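Long-range contact in cadherin-23 (Mus musculus, PDB 5VH2), which is a calcium-binding cadherin that probably mediates adhesion in the mechanotransduction of hearing, two of its tandem extracellular repeats being joined here through a metal-bound linker: residues N105-A110 against A137-N142. The protein carries 1 engineered substitution. Sequence-based numbering, arbitrary orientation.
Engineered in segment 137-142: Asp-139 (natural residue Ser). With NA (sodium ion), chain H; CA (calcium ion), chain F; CA (calcium ion), chain G.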
loop_
_atom_site.group_PDB
_atom_site.type_symbol
_atom_site.label_atom_id
_atom_site.label_comp_id
_atom_site.label_asym_id
_atom_site.label_seq_id
_atom_site.Cartn_x
_atom_site.Cartn_y
_atom_site.Cartn_z
ATOM N N ASN A 105 6.376 -0.955 3.654
ATOM C CA ASN A 105 5.234 -1.421 2.878
ATOM C C ASN A 105 4.412 -2.405 3.698
ATOM O O ASN A 105 4.939 -3.360 4.248
ATOM C CB ASN A 105 5.704 -2.080 1.594
ATOM C CG ASN A 105 4.556 -2.417 0.653
ATOM O OD1 ASN A 105 3.442 -1.854 0.742
ATOM N ND2 ASN A 105 4.819 -3.343 -0.271
ATOM N N GLU A 106 3.134 -2.114 3.837
ATOM C CA GLU A 106 2.205 -3.017 4.472
ATOM C C GLU A 106 1.092 -3.328 3.498
ATOM O O GLU A 106 0.912 -2.619 2.507
ATOM C CB GLU A 106 1.587 -2.359 5.686
ATOM C CG GLU A 106 2.555 -1.809 6.712
ATOM C CD GLU A 106 1.826 -1.451 7.998
ATOM O OE1 GLU A 106 1.493 -2.383 8.768
ATOM O OE2 GLU A 106 1.528 -0.249 8.209
ATOM N N LEU A 107 0.347 -4.382 3.790
ATOM C CA LEU A 107 -0.730 -4.831 2.934
ATOM C C LEU A 107 -1.970 -3.964 3.136
ATOM O O LEU A 107 -2.838 -4.270 3.958
ATOM C CB LEU A 107 -1.035 -6.283 3.244
ATOM C CG LEU A 107 -1.856 -7.043 2.202
ATOM C CD1 LEU A 107 -1.067 -7.408 0.942
ATOM C CD2 LEU A 107 -2.388 -8.297 2.872
ATOM N N ASP A 108 -2.050 -2.893 2.350
ATOM C CA ASP A 108 -3.147 -1.922 2.417
ATOM C C ASP A 108 -3.739 -1.550 1.039
ATOM O O ASP A 108 -4.412 -0.539 0.908
ATOM C CB ASP A 108 -2.644 -0.655 3.110
ATOM C CG ASP A 108 -1.578 0.090 2.301
ATOM O OD1 ASP A 108 -0.887 -0.521 1.456
ATOM O OD2 ASP A 108 -1.407 1.300 2.518
ATOM N N GLU A 109 -3.480 -2.359 0.020
ATOM C CA GLU A 109 -3.900 -2.012 -1.340
ATOM C C GLU A 109 -4.602 -3.181 -1.996
ATOM O O GLU A 109 -4.512 -4.294 -1.512
ATOM C CB GLU A 109 -2.713 -1.582 -2.218
ATOM C CG GLU A 109 -1.917 -0.406 -1.713
ATOM C CD GLU A 109 -2.674 0.893 -1.782
ATOM O OE1 GLU A 109 -2.133 1.895 -1.293
ATOM O OE2 GLU A 109 -3.794 0.915 -2.316
ATOM N N ALA A 110 -5.255 -2.901 -3.130
ATOM C CA ALA A 110 -6.086 -3.874 -3.830
ATOM C C ALA A 110 -5.229 -4.767 -4.739
ATOM O O ALA A 110 -4.077 -5.088 -4.388
ATOM C CB ALA A 110 -7.193 -3.152 -4.609
ATOM N N ALA A 137 -3.908 -12.667 -11.242
ATOM C CA ALA A 137 -3.975 -11.360 -10.624
ATOM C C ALA A 137 -2.715 -11.092 -9.790
ATOM O O ALA A 137 -1.971 -12.012 -9.428
ATOM C CB ALA A 137 -5.246 -11.233 -9.801
ATOM N N TYR A 138 -2.459 -9.813 -9.539
ATOM C CA TYR A 138 -1.150 -9.343 -9.095
ATOM C C TYR A 138 -1.326 -8.331 -7.979
ATOM O O TYR A 138 -1.785 -7.199 -8.212
ATOM C CB TYR A 138 -0.389 -8.725 -10.253
ATOM C CG TYR A 138 -0.239 -9.674 -11.392
ATOM C CD1 TYR A 138 -1.234 -9.797 -12.347
ATOM C CD2 TYR A 138 0.880 -10.496 -11.496
ATOM C CE1 TYR A 138 -1.109 -10.700 -13.378
ATOM C CE2 TYR A 138 1.037 -11.352 -12.566
ATOM C CZ TYR A 138 0.033 -11.449 -13.495
ATOM O OH TYR A 138 0.123 -12.343 -14.520
ATOM N N ASP A 139 -0.998 -8.763 -6.761
ATOM C CA ASP A 139 -1.120 -7.918 -5.586
ATOM C C ASP A 139 -0.383 -6.597 -5.823
ATOM O O ASP A 139 0.847 -6.569 -5.962
ATOM C CB ASP A 139 -0.512 -8.647 -4.382
ATOM C CG ASP A 139 -0.494 -7.826 -3.137
ATOM O OD1 ASP A 139 -1.371 -6.951 -3.008
ATOM O OD2 ASP A 139 0.389 -8.089 -2.293
ATOM N N ILE A 140 -1.145 -5.508 -5.831
ATOM C CA ILE A 140 -0.565 -4.168 -5.914
ATOM C C ILE A 140 0.532 -3.978 -4.874
ATOM O O ILE A 140 1.573 -3.445 -5.196
ATOM C CB ILE A 140 -1.645 -3.072 -5.762
ATOM C CG1 ILE A 140 -2.542 -3.038 -7.018
ATOM C CG2 ILE A 140 -1.012 -1.706 -5.520
ATOM C CD1 ILE A 140 -3.837 -2.268 -6.845
ATOM N N ASP A 141 0.304 -4.440 -3.649
ATOM C CA ASP A 141 1.280 -4.299 -2.554
ATOM C C ASP A 141 2.602 -5.023 -2.772
ATOM O O ASP A 141 3.591 -4.694 -2.108
ATOM C CB ASP A 141 0.695 -4.799 -1.225
ATOM C CG ASP A 141 -0.420 -3.930 -0.705
ATOM O OD1 ASP A 141 -0.149 -2.831 -0.153
ATOM O OD2 ASP A 141 -1.587 -4.368 -0.834
ATOM N N ASN A 142 2.587 -6.039 -3.659
ATOM C CA ASN A 142 3.768 -6.853 -3.961
ATOM C C ASN A 142 4.285 -7.611 -2.736
ATOM O O ASN A 142 5.480 -7.841 -2.596
ATOM C CB ASN A 142 4.849 -5.987 -4.610
ATOM C CG ASN A 142 4.428 -5.478 -5.971
ATOM O OD1 ASN A 142 3.648 -6.133 -6.653
ATOM N ND2 ASN A 142 4.949 -4.333 -6.387
HETATM NA NA NA H . -3.024 -5.811 -2.537
HETATM CA CA CA F . 1.393 -1.175 0.779
HETATM CA CA CA G . -0.350 1.746 0.202
#
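Glu-109 and Asp-141 face each other with their CA atoms 5.8 Å apart, where the linker 105-110, which bends through an inverse gamma turn at Leu-107, runs past the type I turn from Asp-139 to Asn-142 that follows strand 131-139. One carboxylate organises the meeting. Asp-141 OD2 takes the backbone N-H of Glu-109 on its syn lone pair (N to OD2 2.9 Å) and binds the sodium ion. Its OD1 binds a calcium ion and receives the Asp-108 N-H from above the carboxylate plane, at 3.1 Å from N to OD1. A chi1 of -172° swings CG of Asn-105 away from its own N and puts the amide between calcium and turn: OD1 binds the same calcium, while ND2 donates in the carbonyl plane to Asp-141 O at 2.6 Å. The engineered Asp-139 adds OD1 to the sodium ion, 2.1 Å away, beside the carbonyl oxygens of Glu-109 and Ala-110; Asp-193 completes this site. Ile-140 covers the flank, its CG2 lying 3.7 Å from Glu-109 CB and its CD1 against Ala-110. Shortened to an alanine, this residue would lose both branches, which is likely to open a gap beside Glu-109 and Ala-110. Asp-108 OD1 bridges the calcium to a second, which also takes Asp-108 OD2 and Glu-109 OE1; Glu-20 and Glu-74 join both shells. Such sharing, characteristic of cadherin linkers, would let metal charge offset the clustered carboxylates, consistent with a linker stiffened by its ions.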